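Local coordinates for protein arginyl-tRNA synthetase, putative (Plasmodium falciparum, PDB 5JLD) that probably attaches L-arginine to tRNA(Arg) at the expense of ATP, as a monomeric class I aminoacyl-tRNA synthetase of the malaria parasite, at residues A[145-150]-A[261-266]; A[136-141]-A[268-273]; A[151-156]-A[450-455]. One frame throughout, in Å; residues are numbered along the deposited sequence.

Contact 1: A[145-150]-A[261-266]; sequences KEMHVG and KLYNIL
Met147 carries this contact alone from its side, reaching Leu262 and Tyr263 on the last turns of helix 242-265. Its sulfur and methyl meet the same branch of the leucine: Met147 CE lies 3.6 Å from CD2 of Leu262, and Met147 SD is equally close to that carbon. The thioether is bent at its last torsion (chi3 62°), which folds CE back between Leu262 and the phenol end of Tyr263. There Met147 CE comes to 3.9 Å from Tyr263 OH. Met147 SD stands 5.0 Å from the centroid of the Tyr263 ring, 33° off its normal, an oblique Met-aromatic contact. No hydrogen bond crosses between the segments. The Tyr263 hydroxyl bonds instead to Ser139 OG and Asn176 ND2.

All three touching residues are buried, and Leu401 of helix 401-420 also packs on Met147 and Leu262. The surroundings are looser. Glu146 and His148, on either side of Met147 in the chain, are exposed and do not touch the helix. The His148 ring stacks on that of His151 instead. His148 is the N-cap of helix 149-167 and begins the sequence His148-Val149-Gly150-His151. This is the protein's version of the HIGH signature of class I synthetases, set at the start of the first helix after strand 133-137 in the Rossmann-type catalytic domain.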
ATOM      1  N   LYS A 145     -24.917   8.865  -0.528  1.00 78.90           N
ATOM      2  CA  LYS A 145     -24.634   8.380   0.815  1.00 76.23           C
ATOM      3  C   LYS A 145     -23.368   9.001   1.357  1.00 74.91           C
ATOM      4  O   LYS A 145     -22.471   9.369   0.602  1.00 76.09           O
ATOM      5  CB  LYS A 145     -24.491   6.865   0.850  1.00 79.30           C
ATOM      6  CG  LYS A 145     -25.765   6.122   0.608  1.00 88.24           C
ATOM      7  CD  LYS A 145     -25.559   4.662   0.921  1.00 92.18           C
ATOM      8  CE  LYS A 145     -26.885   3.934   0.919  1.00 98.35           C
ATOM      9  NZ  LYS A 145     -26.725   2.488   1.228  1.00100.69           N
ATOM     10  N   GLU A 146     -23.279   9.104   2.676  1.00 72.08           N
ATOM     11  CA  GLU A 146     -22.103   9.729   3.248  1.00 72.83           C
ATOM     12  C   GLU A 146     -20.932   8.766   3.113  1.00 61.96           C
ATOM     13  O   GLU A 146     -21.075   7.547   3.278  1.00 64.20           O
ATOM     14  CB  GLU A 146     -22.318  10.139   4.703  1.00 76.48           C
ATOM     15  CG  GLU A 146     -22.847  11.553   4.854  1.00 83.12           C
ATOM     16  CD  GLU A 146     -22.137  12.574   4.012  1.00 84.34           C
ATOM     17  OE1 GLU A 146     -20.899  12.441   3.777  1.00 78.57           O
ATOM     18  OE2 GLU A 146     -22.829  13.498   3.487  1.00 88.67           O
ATOM     19  N   MET A 147     -19.783   9.327   2.767  1.00 62.38           N
ATOM     20  CA  MET A 147     -18.525   8.614   2.885  1.00 66.13           C
ATOM     21  C   MET A 147     -18.273   8.425   4.364  1.00 61.61           C
ATOM     22  O   MET A 147     -18.448   9.360   5.137  1.00 56.20           O
ATOM     23  CB  MET A 147     -17.377   9.387   2.237  1.00 72.62           C
ATOM     24  CG  MET A 147     -17.409   9.438   0.724  1.00 77.60           C
ATOM     25  SD  MET A 147     -15.840  10.005   0.028  1.00 86.28           S
ATOM     26  CE  MET A 147     -14.730   8.709   0.590  1.00 68.37           C
ATOM     27  N   HIS A 148     -17.874   7.217   4.759  1.00 65.29           N
ATOM     28  CA  HIS A 148     -17.537   6.955   6.159  1.00 58.58           C
ATOM     29  C   HIS A 148     -16.076   6.560   6.327  1.00 59.38           C
ATOM     30  O   HIS A 148     -15.343   6.393   5.348  1.00 60.78           O
ATOM     31  CB  HIS A 148     -18.446   5.873   6.751  1.00 50.90           C
ATOM     32  CG  HIS A 148     -18.445   4.584   5.987  1.00 55.47           C
ATOM     33  ND1 HIS A 148     -17.296   3.858   5.743  1.00 55.95           N
ATOM     34  CD2 HIS A 148     -19.457   3.894   5.406  1.00 60.35           C
ATOM     35  CE1 HIS A 148     -17.604   2.774   5.052  1.00 58.07           C
ATOM     36  NE2 HIS A 148     -18.907   2.772   4.833  1.00 64.09           N
ATOM     37  N   VAL A 149     -15.668   6.404   7.583  1.00 52.72           N
ATOM     38  CA  VAL A 149     -14.275   6.165   7.934  1.00 61.47           C
ATOM     39  C   VAL A 149     -13.685   4.919   7.252  1.00 58.55           C
ATOM     40  O   VAL A 149     -12.489   4.884   6.947  1.00 59.31           O
ATOM     41  CB  VAL A 149     -14.120   6.067   9.475  1.00 77.56           C
ATOM     42  CG1 VAL A 149     -14.786   4.813  10.020  1.00 74.78           C
ATOM     43  CG2 VAL A 149     -12.664   6.120   9.859  1.00 86.52           C
ATOM     44  N   GLY A 150     -14.519   3.919   6.974  1.00 51.03           N
ATOM     45  CA  GLY A 150     -14.074   2.774   6.191  1.00 49.41           C
ATOM     46  C   GLY A 150     -13.637   3.170   4.786  1.00 48.36           C
ATOM     47  O   GLY A 150     -12.598   2.722   4.300  1.00 54.23           O
ATOM     48  N   LYS A 261     -14.119  17.015  -3.095  1.00 56.15           N
ATOM     49  CA  LYS A 261     -13.544  17.882  -2.057  1.00 58.87           C
ATOM     50  C   LYS A 261     -12.614  17.092  -1.098  1.00 65.26           C
ATOM     51  O   LYS A 261     -11.448  17.477  -0.846  1.00 63.56           O
ATOM     52  CB  LYS A 261     -14.652  18.577  -1.267  1.00 54.91           C
ATOM     53  CG  LYS A 261     -15.467  19.579  -2.079  1.00 61.68           C
ATOM     54  CD  LYS A 261     -16.820  19.847  -1.430  1.00 69.32           C
ATOM     55  CE  LYS A 261     -17.420  21.194  -1.848  1.00 82.51           C
ATOM     56  NZ  LYS A 261     -16.978  21.646  -3.202  1.00 83.22           N
ATOM     57  N   LEU A 262     -13.127  15.975  -0.589  1.00 59.30           N
ATOM     58  CA  LEU A 262     -12.351  15.116   0.286  1.00 46.99           C
ATOM     59  C   LEU A 262     -11.083  14.600  -0.414  1.00 56.61           C
ATOM     60  O   LEU A 262      -9.963  14.705   0.123  1.00 54.82           O
ATOM     61  CB  LEU A 262     -13.185  13.934   0.767  1.00 46.62           C
ATOM     62  CG  LEU A 262     -12.406  12.926   1.622  1.00 56.28           C
ATOM     63  CD1 LEU A 262     -11.976  13.562   2.951  1.00 50.90           C
ATOM     64  CD2 LEU A 262     -13.199  11.658   1.853  1.00 57.26           C
ATOM     65  N   TYR A 263     -11.262  14.043  -1.611  1.00 51.60           N
ATOM     66  CA  TYR A 263     -10.136  13.439  -2.317  1.00 53.95           C
ATOM     67  C   TYR A 263      -9.017  14.456  -2.515  1.00 60.28           C
ATOM     68  O   TYR A 263      -7.843  14.139  -2.300  1.00 53.15           O
ATOM     69  CB  TYR A 263     -10.572  12.856  -3.663  1.00 54.49           C
ATOM     70  CG  TYR A 263     -11.426  11.603  -3.536  1.00 57.27           C
ATOM     71  CD1 TYR A 263     -11.065  10.560  -2.668  1.00 51.68           C
ATOM     72  CD2 TYR A 263     -12.607  11.473  -4.265  1.00 53.08           C
ATOM     73  CE1 TYR A 263     -11.858   9.418  -2.548  1.00 49.08           C
ATOM     74  CE2 TYR A 263     -13.402  10.341  -4.159  1.00 50.36           C
ATOM     75  CZ  TYR A 263     -13.032   9.321  -3.305  1.00 52.60           C
ATOM     76  OH  TYR A 263     -13.844   8.220  -3.212  1.00 49.68           O
ATOM     77  N   ASN A 264      -9.335  15.693  -2.888  1.00 60.89           N
ATOM     78  CA  ASN A 264      -8.192  16.562  -3.104  1.00 70.27           C
ATOM     79  C   ASN A 264      -7.692  17.240  -1.816  1.00 62.74           C
ATOM     80  O   ASN A 264      -6.565  17.713  -1.803  1.00 52.48           O
ATOM     81  CB  ASN A 264      -8.464  17.582  -4.220  1.00 69.26           C
ATOM     82  CG  ASN A 264      -9.405  18.645  -3.824  1.00 75.59           C
ATOM     83  OD1 ASN A 264      -9.167  19.380  -2.869  1.00 80.67           O
ATOM     84  ND2 ASN A 264     -10.480  18.784  -4.591  1.00 83.75           N
ATOM     85  N   ILE A 265      -8.493  17.263  -0.742  1.00 54.05           N
ATOM     86  CA  ILE A 265      -7.925  17.571   0.581  1.00 55.76           C
ATOM     87  C   ILE A 265      -6.858  16.520   0.960  1.00 57.05           C
ATOM     88  O   ILE A 265      -5.826  16.836   1.569  1.00 59.52           O
ATOM     89  CB  ILE A 265      -9.005  17.628   1.696  1.00 54.42           C
ATOM     90  CG1 ILE A 265      -9.884  18.864   1.542  1.00 64.45           C
ATOM     91  CG2 ILE A 265      -8.369  17.671   3.074  1.00 53.87           C
ATOM     92  CD1 ILE A 265     -10.801  19.120   2.732  1.00 68.84           C
ATOM     93  N   LEU A 266      -7.114  15.271   0.581  1.00 44.36           N
ATOM     94  CA  LEU A 266      -6.168  14.182   0.790  1.00 49.65           C
ATOM     95  C   LEU A 266      -5.038  14.107  -0.256  1.00 46.61           C
ATOM     96  O   LEU A 266      -4.093  13.329  -0.103  1.00 46.86           O
ATOM     97  CB  LEU A 266      -6.929  12.852   0.813  1.00 50.02           C
ATOM     98  CG  LEU A 266      -7.873  12.633   1.996  1.00 52.03           C
ATOM     99  CD1 LEU A 266      -8.672  11.339   1.819  1.00 42.20           C
ATOM    100  CD2 LEU A 266      -7.086  12.623   3.317  1.00 49.20           C
TER

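Contact 2: A[136-141]-A[268-273]; sequences VDFSSP and IKLEYV
Phe138 offers one face of its ring to the CD2 methyl of Leu270. This is a CH-pi contact: CD2 of Leu270 sits 3.7 Å from the centroid of the Phe138 ring, 22° off the normal. The methyl is shifted toward the rim, and its closest ring atom is CZ of Phe138, at 3.4 Å from Leu270 CD2. Leu270 and Phe138 point at one another from their two backbones. The first torsion of Leu270 (chi1 43°), with CG between the backbone N and the carbonyl carbon, helps to set CD2 over the ring. Ile268 approaches differently, with CG2 at the ring edge, near its plane, 4.3 Å from CE2 of Phe138.

The contact lies where strand 133-137 ends and just before strand 271-272, both of the parallel sheet of the Rossmann-type catalytic domain. Strand 133-137 is central, strand 271-272 is outermost, and strand 171-176 runs between them. The contact spans the intervening strand, and Leu270 also touches Asn176 on it. Ser139 adds CB, 4.0 Å from Leu270 CD2. Its hydroxyl turns to other partners, Tyr263 OH and Thr155 OG1. Ser154 of helix 149-167 packs on Phe138, while its OG accepts from Ser139 N.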
ATOM      1  N   VAL A 136      -5.632  -0.984  -9.173  1.00 37.78           N
ATOM      2  CA  VAL A 136      -5.994  -0.946  -7.762  1.00 32.16           C
ATOM      3  C   VAL A 136      -7.412  -0.380  -7.615  1.00 41.43           C
ATOM      4  O   VAL A 136      -7.710   0.750  -8.020  1.00 40.95           O
ATOM      5  CB  VAL A 136      -4.979  -0.112  -6.931  1.00 39.26           C
ATOM      6  CG1 VAL A 136      -5.341  -0.135  -5.432  1.00 32.75           C
ATOM      7  CG2 VAL A 136      -3.539  -0.623  -7.152  1.00 32.57           C
ATOM      8  N   ASP A 137      -8.284  -1.195  -7.037  1.00 38.29           N
ATOM      9  CA  ASP A 137      -9.694  -0.873  -6.825  1.00 39.88           C
ATOM     10  C   ASP A 137      -9.874  -0.451  -5.377  1.00 40.76           C
ATOM     11  O   ASP A 137      -9.753  -1.282  -4.484  1.00 41.08           O
ATOM     12  CB  ASP A 137     -10.552  -2.097  -7.166  1.00 36.98           C
ATOM     13  CG  ASP A 137     -12.046  -1.841  -7.073  1.00 42.72           C
ATOM     14  OD1 ASP A 137     -12.516  -1.096  -6.184  1.00 47.51           O
ATOM     15  OD2 ASP A 137     -12.772  -2.412  -7.916  1.00 46.26           O
ATOM     16  N   PHE A 138     -10.143   0.830  -5.141  1.00 37.56           N
ATOM     17  CA  PHE A 138     -10.227   1.325  -3.779  1.00 42.45           C
ATOM     18  C   PHE A 138     -11.154   2.521  -3.613  1.00 44.29           C
ATOM     19  O   PHE A 138     -11.665   3.076  -4.598  1.00 42.45           O
ATOM     20  CB  PHE A 138      -8.810   1.657  -3.231  1.00 38.48           C
ATOM     21  CG  PHE A 138      -8.091   2.790  -3.943  1.00 40.67           C
ATOM     22  CD1 PHE A 138      -7.750   2.699  -5.294  1.00 41.92           C
ATOM     23  CD2 PHE A 138      -7.685   3.922  -3.233  1.00 46.17           C
ATOM     24  CE1 PHE A 138      -7.050   3.738  -5.936  1.00 42.61           C
ATOM     25  CE2 PHE A 138      -6.984   4.965  -3.860  1.00 41.21           C
ATOM     26  CZ  PHE A 138      -6.668   4.874  -5.215  1.00 39.87           C
ATOM     27  N   SER A 139     -11.366   2.863  -2.338  1.00 43.42           N
ATOM     28  CA  SER A 139     -12.268   3.905  -1.843  1.00 46.92           C
ATOM     29  C   SER A 139     -13.730   3.459  -1.902  1.00 46.34           C
ATOM     30  O   SER A 139     -14.335   3.181  -0.875  1.00 44.87           O
ATOM     31  CB  SER A 139     -12.079   5.219  -2.601  1.00 44.93           C
ATOM     32  OG  SER A 139     -12.658   6.276  -1.883  1.00 39.65           O
ATOM     33  N   SER A 140     -14.300   3.411  -3.097  1.00 50.08           N
ATOM     34  CA  SER A 140     -15.661   2.877  -3.296  1.00 52.83           C
ATOM     35  C   SER A 140     -16.818   3.601  -2.560  1.00 52.51           C
ATOM     36  O   SER A 140     -17.639   2.960  -1.899  1.00 45.18           O
ATOM     37  CB  SER A 140     -15.679   1.398  -2.895  1.00 52.09           C
ATOM     38  OG  SER A 140     -14.623   0.700  -3.518  1.00 55.22           O
ATOM     39  N   PRO A 141     -16.919   4.930  -2.688  1.00 49.52           N
ATOM     40  CA  PRO A 141     -18.099   5.500  -2.038  1.00 51.82           C
ATOM     41  C   PRO A 141     -19.379   5.171  -2.812  1.00 55.14           C
ATOM     42  O   PRO A 141     -19.311   4.676  -3.951  1.00 49.58           O
ATOM     43  CB  PRO A 141     -17.823   7.002  -2.069  1.00 56.11           C
ATOM     44  CG  PRO A 141     -17.019   7.187  -3.308  1.00 55.85           C
ATOM     45  CD  PRO A 141     -16.134   5.952  -3.404  1.00 49.59           C
ATOM     46  N   ILE A 268      -5.336  12.886  -3.246  1.00 56.29           N
ATOM     47  CA  ILE A 268      -5.437  11.542  -3.817  1.00 54.83           C
ATOM     48  C   ILE A 268      -6.300  11.538  -5.070  1.00 57.06           C
ATOM     49  O   ILE A 268      -7.481  11.869  -5.022  1.00 50.99           O
ATOM     50  CB  ILE A 268      -6.027  10.536  -2.806  1.00 51.87           C
ATOM     51  CG1 ILE A 268      -5.092  10.383  -1.600  1.00 52.96           C
ATOM     52  CG2 ILE A 268      -6.297   9.179  -3.486  1.00 45.02           C
ATOM     53  CD1 ILE A 268      -5.607   9.472  -0.526  1.00 46.12           C
ATOM     54  N   LYS A 269      -5.721  11.146  -6.194  1.00 56.81           N
ATOM     55  CA  LYS A 269      -6.490  11.111  -7.422  1.00 55.47           C
ATOM     56  C   LYS A 269      -6.832   9.683  -7.836  1.00 52.45           C
ATOM     57  O   LYS A 269      -6.020   8.760  -7.730  1.00 45.46           O
ATOM     58  CB  LYS A 269      -5.728  11.833  -8.535  1.00 64.76           C
ATOM     59  CG  LYS A 269      -5.422  13.281  -8.185  1.00 70.25           C
ATOM     60  CD  LYS A 269      -5.040  14.084  -9.408  1.00 74.74           C
ATOM     61  CE  LYS A 269      -4.894  15.558  -9.065  1.00 75.79           C
ATOM     62  NZ  LYS A 269      -6.216  16.218  -8.850  1.00 81.90           N
ATOM     63  N   LEU A 270      -8.058   9.523  -8.312  1.00 53.36           N
ATOM     64  CA  LEU A 270      -8.553   8.257  -8.838  1.00 52.09           C
ATOM     65  C   LEU A 270      -9.760   8.410  -9.746  1.00 47.73           C
ATOM     66  O   LEU A 270     -10.517   9.374  -9.651  1.00 49.23           O
ATOM     67  CB  LEU A 270      -8.866   7.282  -7.701  1.00 49.95           C
ATOM     68  CG  LEU A 270      -9.591   7.779  -6.445  1.00 51.51           C
ATOM     69  CD1 LEU A 270     -10.949   8.204  -6.618  1.00 66.38           C
ATOM     70  CD2 LEU A 270      -9.635   6.563  -5.528  1.00 57.51           C
ATOM     71  N   GLU A 271      -9.922   7.437 -10.629  1.00 48.31           N
ATOM     72  CA  GLU A 271     -10.864   7.552 -11.733  1.00 42.89           C
ATOM     73  C   GLU A 271     -12.199   6.902 -11.409  1.00 45.72           C
ATOM     74  O   GLU A 271     -12.255   5.701 -11.149  1.00 50.08           O
ATOM     75  CB  GLU A 271     -10.272   6.910 -12.998  1.00 39.94           C
ATOM     76  CG  GLU A 271     -11.304   6.785 -14.127  1.00 56.37           C
ATOM     77  CD  GLU A 271     -10.768   6.118 -15.386  1.00 63.50           C
ATOM     78  OE1 GLU A 271      -9.720   5.439 -15.313  1.00 59.51           O
ATOM     79  OE2 GLU A 271     -11.407   6.274 -16.453  1.00 72.51           O
ATOM     80  N   TYR A 272     -13.276   7.687 -11.430  1.00 46.13           N
ATOM     81  CA  TYR A 272     -14.617   7.113 -11.307  1.00 45.80           C
ATOM     82  C   TYR A 272     -14.882   6.093 -12.411  1.00 47.35           C
ATOM     83  O   TYR A 272     -14.874   6.435 -13.586  1.00 41.47           O
ATOM     84  CB  TYR A 272     -15.706   8.198 -11.353  1.00 41.13           C
ATOM     85  CG  TYR A 272     -15.714   9.093 -10.148  1.00 52.22           C
ATOM     86  CD1 TYR A 272     -16.043   8.586  -8.890  1.00 50.52           C
ATOM     87  CD2 TYR A 272     -15.375  10.441 -10.252  1.00 45.57           C
ATOM     88  CE1 TYR A 272     -16.050   9.396  -7.772  1.00 49.92           C
ATOM     89  CE2 TYR A 272     -15.364  11.262  -9.129  1.00 46.37           C
ATOM     90  CZ  TYR A 272     -15.719  10.734  -7.894  1.00 53.23           C
ATOM     91  OH  TYR A 272     -15.729  11.539  -6.776  1.00 56.23           O
ATOM     92  N   VAL A 273     -15.097   4.844 -12.019  1.00 46.13           N
ATOM     93  CA  VAL A 273     -15.598   3.809 -12.917  1.00 40.37           C
ATOM     94  C   VAL A 273     -16.709   3.073 -12.169  1.00 45.05           C
ATOM     95  O   VAL A 273     -16.486   2.031 -11.562  1.00 48.84           O
ATOM     96  CB  VAL A 273     -14.484   2.824 -13.364  1.00 48.29           C
ATOM     97  CG1 VAL A 273     -15.032   1.829 -14.366  1.00 44.88           C
ATOM     98  CG2 VAL A 273     -13.298   3.579 -13.967  1.00 45.80           C
TER

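Contact 3: A[151-156]-A[450-455]; sequences HLRSTI and YFDLKQ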
ATOM      1  N   HIS A 151     -14.437   4.017   4.132  1.00 46.50           N
ATOM      2  CA  HIS A 151     -14.079   4.559   2.823  1.00 50.83           C
ATOM      3  C   HIS A 151     -12.752   5.306   2.906  1.00 51.13           C
ATOM      4  O   HIS A 151     -11.924   5.224   2.001  1.00 56.11           O
ATOM      5  CB  HIS A 151     -15.167   5.509   2.296  1.00 52.37           C
ATOM      6  CG  HIS A 151     -16.465   4.835   1.980  1.00 64.82           C
ATOM      7  ND1 HIS A 151     -17.686   5.390   2.300  1.00 70.73           N
ATOM      8  CD2 HIS A 151     -16.733   3.666   1.351  1.00 63.32           C
ATOM      9  CE1 HIS A 151     -18.653   4.587   1.889  1.00 67.05           C
ATOM     10  NE2 HIS A 151     -18.103   3.533   1.317  1.00 67.13           N
ATOM     11  N   LEU A 152     -12.574   6.050   3.993  1.00 45.54           N
ATOM     12  CA  LEU A 152     -11.345   6.807   4.212  1.00 46.81           C
ATOM     13  C   LEU A 152     -10.145   5.873   4.275  1.00 50.52           C
ATOM     14  O   LEU A 152      -9.146   6.071   3.580  1.00 49.92           O
ATOM     15  CB  LEU A 152     -11.435   7.622   5.499  1.00 47.06           C
ATOM     16  CG  LEU A 152     -10.183   8.420   5.864  1.00 49.74           C
ATOM     17  CD1 LEU A 152      -9.882   9.477   4.815  1.00 52.88           C
ATOM     18  CD2 LEU A 152     -10.326   9.041   7.229  1.00 50.29           C
ATOM     19  N   ARG A 153     -10.252   4.855   5.120  1.00 49.89           N
ATOM     20  CA  ARG A 153      -9.190   3.865   5.253  1.00 48.93           C
ATOM     21  C   ARG A 153      -8.858   3.215   3.909  1.00 46.64           C
ATOM     22  O   ARG A 153      -7.689   3.089   3.543  1.00 47.11           O
ATOM     23  CB  ARG A 153      -9.585   2.792   6.262  1.00 53.23           C
ATOM     24  CG  ARG A 153      -8.464   1.787   6.522  1.00 58.61           C
ATOM     25  CD  ARG A 153      -8.659   1.059   7.852  1.00 55.89           C
ATOM     26  NE  ARG A 153      -7.394   0.553   8.368  1.00 55.97           N
ATOM     27  CZ  ARG A 153      -7.282  -0.264   9.409  1.00 55.41           C
ATOM     28  NH1 ARG A 153      -8.372  -0.683  10.039  1.00 47.34           N
ATOM     29  NH2 ARG A 153      -6.076  -0.665   9.812  1.00 57.28           N
ATOM     30  N   SER A 154      -9.898   2.819   3.170  1.00 46.62           N
ATOM     31  CA  SER A 154      -9.690   2.199   1.867  1.00 39.65           C
ATOM     32  C   SER A 154      -8.961   3.155   0.928  1.00 41.86           C
ATOM     33  O   SER A 154      -8.110   2.750   0.122  1.00 43.76           O
ATOM     34  CB  SER A 154     -11.031   1.775   1.250  1.00 37.51           C
ATOM     35  OG  SER A 154     -10.828   1.247  -0.044  1.00 44.13           O
ATOM     36  N   THR A 155      -9.309   4.430   1.048  1.00 46.27           N
ATOM     37  CA  THR A 155      -8.767   5.479   0.197  1.00 41.64           C
ATOM     38  C   THR A 155      -7.272   5.633   0.469  1.00 37.15           C
ATOM     39  O   THR A 155      -6.454   5.633  -0.467  1.00 41.97           O
ATOM     40  CB  THR A 155      -9.521   6.812   0.430  1.00 41.09           C
ATOM     41  OG1 THR A 155     -10.912   6.615   0.160  1.00 47.42           O
ATOM     42  CG2 THR A 155      -8.999   7.935  -0.460  1.00 39.11           C
ATOM     43  N   ILE A 156      -6.925   5.702   1.757  1.00 45.72           N
ATOM     44  CA  ILE A 156      -5.538   5.862   2.228  1.00 43.40           C
ATOM     45  C   ILE A 156      -4.624   4.677   1.879  1.00 44.17           C
ATOM     46  O   ILE A 156      -3.511   4.838   1.295  1.00 43.83           O
ATOM     47  CB  ILE A 156      -5.539   6.089   3.751  1.00 48.84           C
ATOM     48  CG1 ILE A 156      -6.257   7.408   4.058  1.00 54.16           C
ATOM     49  CG2 ILE A 156      -4.122   6.093   4.305  1.00 49.12           C
ATOM     50  CD1 ILE A 156      -6.579   7.643   5.521  1.00 54.62           C
ATOM     51  N   TYR A 450      -0.488   8.417   8.413  1.00 49.05           N
ATOM     52  CA  TYR A 450       0.504   7.583   9.105  1.00 48.61           C
ATOM     53  C   TYR A 450      -0.128   6.713  10.177  1.00 40.89           C
ATOM     54  O   TYR A 450       0.163   5.518  10.259  1.00 41.69           O
ATOM     55  CB  TYR A 450       1.617   8.415   9.764  1.00 47.83           C
ATOM     56  CG  TYR A 450       2.641   7.524  10.439  1.00 51.78           C
ATOM     57  CD1 TYR A 450       3.621   6.876   9.687  1.00 50.93           C
ATOM     58  CD2 TYR A 450       2.620   7.314  11.817  1.00 55.22           C
ATOM     59  CE1 TYR A 450       4.552   6.053  10.279  1.00 50.49           C
ATOM     60  CE2 TYR A 450       3.555   6.488  12.430  1.00 57.00           C
ATOM     61  CZ  TYR A 450       4.521   5.863  11.654  1.00 54.81           C
ATOM     62  OH  TYR A 450       5.451   5.037  12.238  1.00 46.70           O
ATOM     63  N   PHE A 451      -0.996   7.310  10.991  1.00 49.05           N
ATOM     64  CA  PHE A 451      -1.566   6.586  12.115  1.00 52.76           C
ATOM     65  C   PHE A 451      -2.374   5.429  11.583  1.00 56.22           C
ATOM     66  O   PHE A 451      -2.394   4.363  12.192  1.00 58.09           O
ATOM     67  CB  PHE A 451      -2.438   7.474  12.998  1.00 53.11           C
ATOM     68  CG  PHE A 451      -2.655   6.921  14.386  1.00 67.38           C
ATOM     69  CD1 PHE A 451      -1.643   6.981  15.344  1.00 74.64           C
ATOM     70  CD2 PHE A 451      -3.867   6.336  14.738  1.00 68.44           C
ATOM     71  CE1 PHE A 451      -1.842   6.477  16.636  1.00 76.30           C
ATOM     72  CE2 PHE A 451      -4.076   5.833  16.021  1.00 68.93           C
ATOM     73  CZ  PHE A 451      -3.061   5.900  16.973  1.00 72.15           C
ATOM     74  N   ASP A 452      -3.027   5.613  10.440  1.00 52.50           N
ATOM     75  CA  ASP A 452      -3.729   4.463   9.888  1.00 52.89           C
ATOM     76  C   ASP A 452      -2.759   3.421   9.306  1.00 48.50           C
ATOM     77  O   ASP A 452      -2.849   2.236   9.620  1.00 49.19           O
ATOM     78  CB  ASP A 452      -4.731   4.889   8.818  1.00 53.58           C
ATOM     79  CG  ASP A 452      -5.691   3.769   8.459  1.00 56.04           C
ATOM     80  OD1 ASP A 452      -5.223   2.768   7.850  1.00 49.90           O
ATOM     81  OD2 ASP A 452      -6.905   3.892   8.800  1.00 51.84           O
ATOM     82  N   LEU A 453      -1.842   3.855   8.452  1.00 44.49           N
ATOM     83  CA  LEU A 453      -1.013   2.896   7.720  1.00 43.61           C
ATOM     84  C   LEU A 453      -0.017   2.158   8.618  1.00 48.66           C
ATOM     85  O   LEU A 453       0.449   1.091   8.245  1.00 41.26           O
ATOM     86  CB  LEU A 453      -0.268   3.587   6.567  1.00 43.10           C
ATOM     87  CG  LEU A 453      -1.183   4.116   5.446  1.00 50.42           C
ATOM     88  CD1 LEU A 453      -0.373   4.657   4.269  1.00 49.13           C
ATOM     89  CD2 LEU A 453      -2.159   3.031   4.974  1.00 48.56           C
ATOM     90  N   LYS A 454       0.290   2.693   9.801  1.00 54.08           N
ATOM     91  CA  LYS A 454       1.223   2.003  10.696  1.00 52.64           C
ATOM     92  C   LYS A 454       0.567   0.769  11.331  1.00 51.87           C
ATOM     93  O   LYS A 454       1.256  -0.143  11.768  1.00 52.33           O
ATOM     94  CB  LYS A 454       1.748   2.945  11.782  1.00 48.79           C
ATOM     95  CG  LYS A 454       0.755   3.216  12.908  1.00 58.34           C
ATOM     96  CD  LYS A 454       1.440   3.874  14.083  1.00 67.25           C
ATOM     97  CE  LYS A 454       0.509   3.990  15.279  1.00 70.10           C
ATOM     98  NZ  LYS A 454       1.250   4.415  16.491  1.00 72.71           N
ATOM     99  N   GLN A 455      -0.762   0.743  11.374  1.00 54.03           N
ATOM    100  CA  GLN A 455      -1.501  -0.413  11.889  1.00 52.95           C
ATOM    101  C   GLN A 455      -1.467  -1.547  10.875  1.00 52.34           C
ATOM    102  O   GLN A 455      -1.530  -1.291   9.672  1.00 55.30           O
ATOM    103  CB  GLN A 455      -2.968  -0.055  12.176  1.00 61.81           C
ATOM    104  CG  GLN A 455      -3.232   1.376  12.633  1.00 68.35           C
ATOM    105  CD  GLN A 455      -2.924   1.592  14.105  1.00 76.02           C
ATOM    106  OE1 GLN A 455      -2.815   0.634  14.870  1.00 77.45           O
ATOM    107  NE2 GLN A 455      -2.796   2.854  14.511  1.00 75.33           N
TER
HETATM  108  O   HOH W   1      -4.020  -0.191   8.118  1.00 56.36           O
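Arg153 reaches across to Asp452 and forms a salt bridge through NE, with Arg153 NE 3.1 Å from Asp452 OD1. The bond is bent, with an angle of 136° at the hydrogen. OD1 is met on its syn side, but it lies tilted from the guanidinium plane. The guanidinium and carboxylate planes stand 79° apart, so this is a single bond and not a flat paired one. The arginine chain leaves with CG anti to the backbone N (chi1 -176°) and is extended to NE, which carries CG and CD across the carboxylate, close to both of its oxygens.

The other polar atoms of the pair have partners too. Arg153 NH2 gives a hydrogen bond to a water 2.7 Å away, which lies at the guanidinium edge and in its plane. That water can donate to the backbone oxygen of Asp452, 3.1 Å from it, though other acceptors compete for its two hydrogens. Arg153 NH1 goes to the carbonyl of Ser459, and Asp452 OD2 is bonded to Tyr461 OH. Both Arg153 and Asp452 are buried, so these bonds would help to offset the cost of enclosing their charges.

The contact joins helix 149-167, which starts in the HIGH signature of the class I catalytic domain, to helix 436-453. Beside the polar pair, Ile156 CG2 packs against Leu453 CD2 at 3.7 Å. Gln455 turns only its CB toward the guanidinium, 4.0 Å from Arg153 NH2.

Within the segments, Gln455 NE2 donates to Phe451 O (2.8 Å). His151 O accepts from Thr155 N in the helix. Thr155 OG1 also approaches His151 O, but at 2.5 Å that bond is very short and its detail is doubtful.

Overall arrangement
From the N terminus, strand 133-137 ends within 136-141, and helix 149-167 begins within 145-150. Contact 2 closes the loop from 136-141 to 268-273. Contact 1, from 145-150 to 261-266, is nested inside it. Contact 3 starts within both loops, at 151-156, but ends far beyond them at 450-455, so it crosses both. Ser139 joins all three through hydroxyl bonds. Contact 2 joins the ends of a central and an outermost strand of the parallel sheet, contact 1 brings in helix 242-265, and contact 3 ties the HIGH helix to helix 436-453. All lie in the class I catalytic domain.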